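Local coordinates for pili retraction protein PilT (Thermus thermophilus, PDB 5FL3) that probably hydrolyses ATP to power the retraction of pili, at residues G119-V124 / G324-D329; L278-D283 / L343-S348. One frame throughout, in Å; residues are numbered along the deposited sequence.

In the fold
Both interactions fold the C-terminal helices back onto the nucleotide-binding core. Along the chain their segments alternate: 119-124, 278-283, 324-329, then 343-348. Their centres lie 18 Å apart, with about 6 Å between nearest atoms and no direct touch. The common element is the margin of the mixed sheet, where strand 270-280 pairs antiparallel with the outermost strand, 287-295. Interaction 1 places the run into helix 328-337 beside the start of helix 122-130; interaction 2 sets the following helix, 343-349, against the end of strand 270-280. Each first segment sits at or next to the ADP pocket, so the C-terminal helices pack against elements that adjoin the nucleotide site.

Interaction 1. Residues G119-V124 / G324-D329; sequences GLPREV and GMRTFD
Arg326 reaches across to Pro121 and brings its guanidinium obliquely to the proline ring, with NH1 3.9 Å from CG and NH2 4.2 Å from CD. The two side chains approach from opposite directions. A chi1 of 72° tucks CG of Arg326 over its own main chain, and a bend at chi2 (-138°) turns the rest of the chain toward residues 119-121.

What fixes the guanidinium is a set of polar bonds around it. NE hydrogen-bonds to the carbonyl O of Leu291, while NH2 donates to a water at 2.7 Å that lies in the guanidinium plane, at its edge. That water in turn donates to Gly119 O at 2.9 Å, so the two segments are joined by a water bridge rather than a direct hydrogen bond.

A second point of contact, by van der Waals touch alone, lies at Val124. With CG1 trans to the main-chain N (chi1 172°), CG2 is the methyl turned to the backbone of Gly324, 3.6 Å from its N and 3.9 Å from its O. Gly324 follows a cis peptide bond and offers main chain alone to the methyl.

Strand 287-295 lies beneath both partners: Arg326 makes backbone hydrogen bonds with Ile293, and Pro121 packs on Leu291 and Ile293. Gly119 closes helix 115-118 in a Schellman motif, and Pro121 occupies the N-cap position of helix 122-130. The example thus illustrates a helix-to-helix turn packed against the edge strand of a P-loop ATPase sheet, directly after Leu118, whose carbonyl O binds ADP.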
loop_
_atom_site.group_PDB
_atom_site.type_symbol
_atom_site.label_atom_id
_atom_site.label_comp_id
_atom_site.label_asym_id
_atom_site.label_seq_id
_atom_site.Cartn_x
_atom_site.Cartn_y
_atom_site.Cartn_z
ATOM N N GLY A 119 -1.669 -9.652 9.874
ATOM C CA GLY A 119 -0.423 -9.973 10.536
ATOM C C GLY A 119 0.364 -8.754 10.976
ATOM O O GLY A 119 1.595 -8.779 10.965
ATOM N N LEU A 120 -0.346 -7.684 11.345
ATOM C CA LEU A 120 0.258 -6.438 11.836
ATOM C C LEU A 120 0.088 -6.364 13.350
ATOM O O LEU A 120 -1.039 -6.450 13.847
ATOM C CB LEU A 120 -0.401 -5.209 11.197
ATOM C CG LEU A 120 -0.439 -4.885 9.702
ATOM C CD1 LEU A 120 -1.642 -3.999 9.418
ATOM C CD2 LEU A 120 0.810 -4.142 9.309
ATOM N N PRO A 121 1.193 -6.194 14.090
ATOM C CA PRO A 121 1.129 -6.219 15.567
ATOM C C PRO A 121 0.262 -5.098 16.147
ATOM O O PRO A 121 0.583 -3.907 16.021
ATOM C CB PRO A 121 2.591 -6.064 15.998
ATOM C CG PRO A 121 3.324 -5.548 14.763
ATOM C CD PRO A 121 2.570 -6.088 13.578
ATOM N N ARG A 122 -0.825 -5.502 16.802
ATOM C CA ARG A 122 -1.879 -4.588 17.197
ATOM C C ARG A 122 -1.380 -3.455 18.064
ATOM O O ARG A 122 -1.760 -2.294 17.861
ATOM C CB ARG A 122 -2.996 -5.333 17.927
ATOM C CG ARG A 122 -4.039 -4.375 18.507
ATOM C CD ARG A 122 -5.400 -5.018 18.711
ATOM N NE ARG A 122 -6.064 -5.357 17.453
ATOM C CZ ARG A 122 -6.831 -4.512 16.766
ATOM N NH1 ARG A 122 -7.016 -3.271 17.207
ATOM N NH2 ARG A 122 -7.401 -4.900 15.632
ATOM N N GLU A 123 -0.521 -3.793 19.016
ATOM C CA GLU A 123 -0.050 -2.833 20.003
ATOM C C GLU A 123 0.771 -1.742 19.342
ATOM O O GLU A 123 0.584 -0.559 19.617
ATOM C CB GLU A 123 0.765 -3.538 21.082
ATOM C CG GLU A 123 0.838 -2.777 22.391
ATOM C CD GLU A 123 1.809 -3.407 23.367
ATOM O OE1 GLU A 123 2.162 -4.595 23.163
ATOM O OE2 GLU A 123 2.229 -2.711 24.321
ATOM N N VAL A 124 1.664 -2.140 18.449
ATOM C CA VAL A 124 2.432 -1.189 17.655
ATOM C C VAL A 124 1.534 -0.275 16.817
ATOM O O VAL A 124 1.742 0.941 16.763
ATOM C CB VAL A 124 3.399 -1.919 16.719
ATOM C CG1 VAL A 124 4.045 -0.947 15.753
ATOM C CG2 VAL A 124 4.445 -2.664 17.535
ATOM N N GLY A 324 7.434 -2.040 19.414
ATOM C CA GLY A 324 8.246 -3.222 19.478
ATOM C C GLY A 324 8.839 -3.349 18.087
ATOM O O GLY A 324 8.157 -3.720 17.108
ATOM N N MET A 325 10.117 -2.999 17.998
ATOM C CA MET A 325 10.854 -3.082 16.750
ATOM C C MET A 325 11.332 -4.502 16.468
ATOM O O MET A 325 11.218 -5.386 17.323
ATOM C CB MET A 325 12.048 -2.118 16.777
ATOM C CG MET A 325 11.662 -0.637 16.851
ATOM S SD MET A 325 13.109 0.444 16.858
ATOM C CE MET A 325 13.054 1.048 18.538
ATOM N N ARG A 326 11.875 -4.688 15.266
ATOM C CA ARG A 326 12.412 -5.960 14.783
ATOM C C ARG A 326 12.859 -5.750 13.337
ATOM O O ARG A 326 12.299 -4.906 12.630
ATOM C CB ARG A 326 11.367 -7.070 14.844
ATOM C CG ARG A 326 10.302 -6.888 13.801
ATOM C CD ARG A 326 8.933 -7.169 14.305
ATOM N NE ARG A 326 8.037 -7.396 13.187
ATOM C CZ ARG A 326 6.792 -7.825 13.317
ATOM N NH1 ARG A 326 6.307 -8.073 14.527
ATOM N NH2 ARG A 326 6.038 -8.016 12.237
ATOM N N THR A 327 13.857 -6.506 12.897
ATOM C CA THR A 327 14.304 -6.429 11.514
ATOM C C THR A 327 13.549 -7.449 10.676
ATOM O O THR A 327 12.848 -8.309 11.224
ATOM C CB THR A 327 15.817 -6.685 11.384
ATOM O OG1 THR A 327 16.126 -7.995 11.867
ATOM C CG2 THR A 327 16.596 -5.670 12.178
ATOM N N PHE A 328 13.679 -7.353 9.356
ATOM C CA PHE A 328 13.151 -8.400 8.493
ATOM C C PHE A 328 13.727 -9.763 8.847
ATOM O O PHE A 328 12.976 -10.733 8.965
ATOM C CB PHE A 328 13.428 -8.118 7.021
ATOM C CG PHE A 328 12.218 -7.723 6.257
ATOM C CD1 PHE A 328 11.143 -7.148 6.907
ATOM C CD2 PHE A 328 12.122 -7.970 4.906
ATOM C CE1 PHE A 328 10.017 -6.780 6.227
ATOM C CE2 PHE A 328 10.982 -7.607 4.224
ATOM C CZ PHE A 328 9.933 -6.998 4.861
ATOM N N ASP A 329 15.052 -9.829 9.003
ATOM C CA ASP A 329 15.716 -11.104 9.217
ATOM C C ASP A 329 15.249 -11.693 10.533
ATOM O O ASP A 329 15.176 -12.912 10.670
ATOM C CB ASP A 329 17.237 -10.956 9.189
ATOM C CG ASP A 329 17.770 -10.632 7.798
ATOM O OD1 ASP A 329 16.965 -10.711 6.842
ATOM O OD2 ASP A 329 18.989 -10.331 7.671
HETATM O O HOH W 1 3.802 -9.421 12.669
#

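Interaction 2. Residues L278-D283 / L343-S348; sequences LLPKAD and LEDALS. With ADP (adenosine-5'-diphosphate), chain B.
Glu344 O takes two backbone N-H groups, Ser348 N at 2.9 Å and, weakly, Leu347 N at 3.1 Å, in the helical turn that presents Asp345 to Leu279 and Pro280. Those two residues finish strand 270-280 in the mixed sheet of a P-loop ATPase fold, with C-terminal helix 343-349 packed beside it. Pro280 and Asp345 approach from opposite directions; the ring lies against the carboxylate, its CD 3.8 Å from Asp345 OD2, with no hydrogen bond joining the segments. A chi1 of -73° directs the carboxylate of Asp345 at the ring, while its backbone N, in the first turn, bonds to OG of Ser342 just before the helix.

Deeper in, Leu279 points toward the helix and sets CD1 3.9 Å from Asp345 O. The same side chain touches Leu332 and Ile341, which links this strand to helix 328-337 and to the loop that follows it.

Leu278, the next residue back along the strand, serves the ADP pocket instead. Both its methyls lie over one face of the adenine: CD1 comes within 3.5 Å of the ribose O4' and 3.7 Å of C4, and CD2 sits 3.6 Å from N1.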
loop_
_atom_site.group_PDB
_atom_site.type_symbol
_atom_site.label_atom_id
_atom_site.label_comp_id
_atom_site.label_asym_id
_atom_site.label_seq_id
_atom_site.Cartn_x
_atom_site.Cartn_y
_atom_site.Cartn_z
ATOM N N LEU A 278 5.347 -9.540 1.110
ATOM C CA LEU A 278 4.346 -10.605 1.186
ATOM C C LEU A 278 4.904 -11.911 0.634
ATOM O O LEU A 278 5.160 -12.013 -0.565
ATOM C CB LEU A 278 3.083 -10.230 0.417
ATOM C CG LEU A 278 2.189 -9.228 1.125
ATOM C CD1 LEU A 278 1.028 -8.822 0.241
ATOM C CD2 LEU A 278 1.702 -9.862 2.403
ATOM N N LEU A 279 5.090 -12.901 1.509
ATOM C CA LEU A 279 5.697 -14.177 1.120
ATOM C C LEU A 279 4.653 -15.267 1.020
ATOM O O LEU A 279 3.667 -15.254 1.774
ATOM C CB LEU A 279 6.770 -14.606 2.116
ATOM C CG LEU A 279 7.911 -13.631 2.412
ATOM C CD1 LEU A 279 9.094 -14.418 2.934
ATOM C CD2 LEU A 279 8.307 -12.841 1.200
ATOM N N PRO A 280 4.860 -16.223 0.092
ATOM C CA PRO A 280 3.881 -17.310 -0.022
ATOM C C PRO A 280 3.827 -18.090 1.282
ATOM O O PRO A 280 4.872 -18.388 1.872
ATOM C CB PRO A 280 4.411 -18.165 -1.181
ATOM C CG PRO A 280 5.847 -17.768 -1.339
ATOM C CD PRO A 280 5.987 -16.366 -0.846
ATOM N N LYS A 281 2.610 -18.367 1.741
ATOM C CA LYS A 281 2.383 -19.137 2.947
ATOM C C LYS A 281 2.881 -20.588 2.749
ATOM O O LYS A 281 2.782 -21.150 1.650
ATOM C CB LYS A 281 0.895 -19.093 3.323
ATOM C CG LYS A 281 0.643 -18.534 4.709
ATOM C CD LYS A 281 -0.655 -19.041 5.330
ATOM C CE LYS A 281 -1.862 -18.313 4.772
ATOM N NZ LYS A 281 -3.145 -18.888 5.279
ATOM N N ALA A 282 3.434 -21.178 3.811
ATOM C CA ALA A 282 4.046 -22.505 3.738
ATOM C C ALA A 282 3.040 -23.597 3.368
ATOM O O ALA A 282 3.323 -24.421 2.493
ATOM C CB ALA A 282 4.731 -22.846 5.057
ATOM N N ASP A 283 1.880 -23.614 4.024
ATOM C CA ASP A 283 0.824 -24.548 3.629
ATOM C C ASP A 283 0.320 -24.257 2.205
ATOM O O ASP A 283 -0.086 -25.173 1.479
ATOM C CB ASP A 283 -0.346 -24.525 4.630
ATOM C CG ASP A 283 -0.981 -23.143 4.798
ATOM O OD1 ASP A 283 -0.629 -22.196 4.061
ATOM O OD2 ASP A 283 -1.848 -23.005 5.689
ATOM N N LEU A 343 11.797 -22.668 4.190
ATOM C CA LEU A 343 13.172 -22.242 4.383
ATOM C C LEU A 343 13.666 -21.532 3.133
ATOM O O LEU A 343 14.381 -20.532 3.208
ATOM C CB LEU A 343 14.069 -23.440 4.707
ATOM C CG LEU A 343 15.573 -23.165 4.811
ATOM C CD1 LEU A 343 15.887 -22.170 5.930
ATOM C CD2 LEU A 343 16.304 -24.469 5.027
ATOM N N GLU A 344 13.278 -22.061 1.980
ATOM C CA GLU A 344 13.684 -21.485 0.705
ATOM C C GLU A 344 13.196 -20.045 0.595
ATOM O O GLU A 344 13.978 -19.123 0.364
ATOM C CB GLU A 344 13.145 -22.319 -0.450
ATOM C CG GLU A 344 13.706 -21.924 -1.803
ATOM C CD GLU A 344 13.116 -22.736 -2.953
ATOM O OE1 GLU A 344 12.119 -23.470 -2.727
ATOM O OE2 GLU A 344 13.653 -22.633 -4.083
ATOM N N ASP A 345 11.896 -19.861 0.783
ATOM C CA ASP A 345 11.299 -18.536 0.762
ATOM C C ASP A 345 11.883 -17.616 1.861
ATOM O O ASP A 345 12.179 -16.445 1.599
ATOM C CB ASP A 345 9.773 -18.649 0.888
ATOM C CG ASP A 345 9.125 -19.158 -0.383
ATOM O OD1 ASP A 345 9.788 -19.139 -1.450
ATOM O OD2 ASP A 345 7.953 -19.576 -0.323
ATOM N N ALA A 346 12.055 -18.141 3.073
ATOM C CA ALA A 346 12.672 -17.366 4.134
ATOM C C ALA A 346 14.077 -16.888 3.734
ATOM O O ALA A 346 14.464 -15.755 4.043
ATOM C CB ALA A 346 12.731 -18.173 5.418
ATOM N N LEU A 347 14.830 -17.733 3.032
ATOM C CA LEU A 347 16.216 -17.397 2.685
ATOM C C LEU A 347 16.316 -16.469 1.487
ATOM O O LEU A 347 17.235 -15.657 1.406
ATOM C CB LEU A 347 17.036 -18.658 2.411
ATOM C CG LEU A 347 17.780 -19.253 3.610
ATOM C CD1 LEU A 347 18.042 -20.718 3.361
ATOM C CD2 LEU A 347 19.083 -18.505 3.882
ATOM N N SER A 348 15.381 -16.583 0.549
ATOM C CA SER A 348 15.416 -15.713 -0.619
ATOM C C SER A 348 14.960 -14.298 -0.245
ATOM O O SER A 348 15.348 -13.317 -0.892
ATOM C CB SER A 348 14.550 -16.277 -1.744
ATOM O OG SER A 348 13.176 -16.104 -1.452
HETATM P PB ADP B . 0.588 -2.459 -2.371
HETATM O O1B ADP B . 0.608 -2.604 -3.886
HETATM O O2B ADP B . 1.948 -2.601 -1.722
HETATM O O3B ADP B . -0.191 -1.268 -1.863
HETATM P PA ADP B . -1.816 -3.951 -1.681
HETATM O O1A ADP B . -2.468 -3.472 -2.968
HETATM O O2A ADP B . -2.344 -3.507 -0.321
HETATM O O3A ADP B . -0.212 -3.744 -1.812
HETATM O "O5'" ADP B . -1.846 -5.562 -1.652
HETATM C "C5'" ADP B . -1.778 -6.374 -2.826
HETATM C "C4'" ADP B . -2.529 -7.671 -2.510
HETATM O "O4'" ADP B . -2.009 -8.260 -1.314
HETATM C "C3'" ADP B . -4.019 -7.444 -2.295
HETATM O "O3'" ADP B . -4.695 -8.387 -3.128
HETATM C "C2'" ADP B . -4.265 -7.711 -0.812
HETATM O "O2'" ADP B . -5.465 -8.451 -0.567
HETATM C "C1'" ADP B . -3.059 -8.529 -0.369
HETATM N N9 ADP B . -2.603 -8.185 1.011
HETATM C C8 ADP B . -2.478 -6.936 1.514
HETATM N N7 ADP B . -2.029 -6.947 2.797
HETATM C C5 ADP B . -1.861 -8.242 3.144
HETATM C C6 ADP B . -1.414 -8.970 4.356
HETATM N N6 ADP B . -1.048 -8.281 5.460
HETATM N N1 ADP B . -1.376 -10.338 4.302
HETATM C C2 ADP B . -1.734 -11.024 3.195
HETATM N N3 ADP B . -2.148 -10.426 2.058
HETATM C C4 ADP B . -2.237 -9.062 1.968
#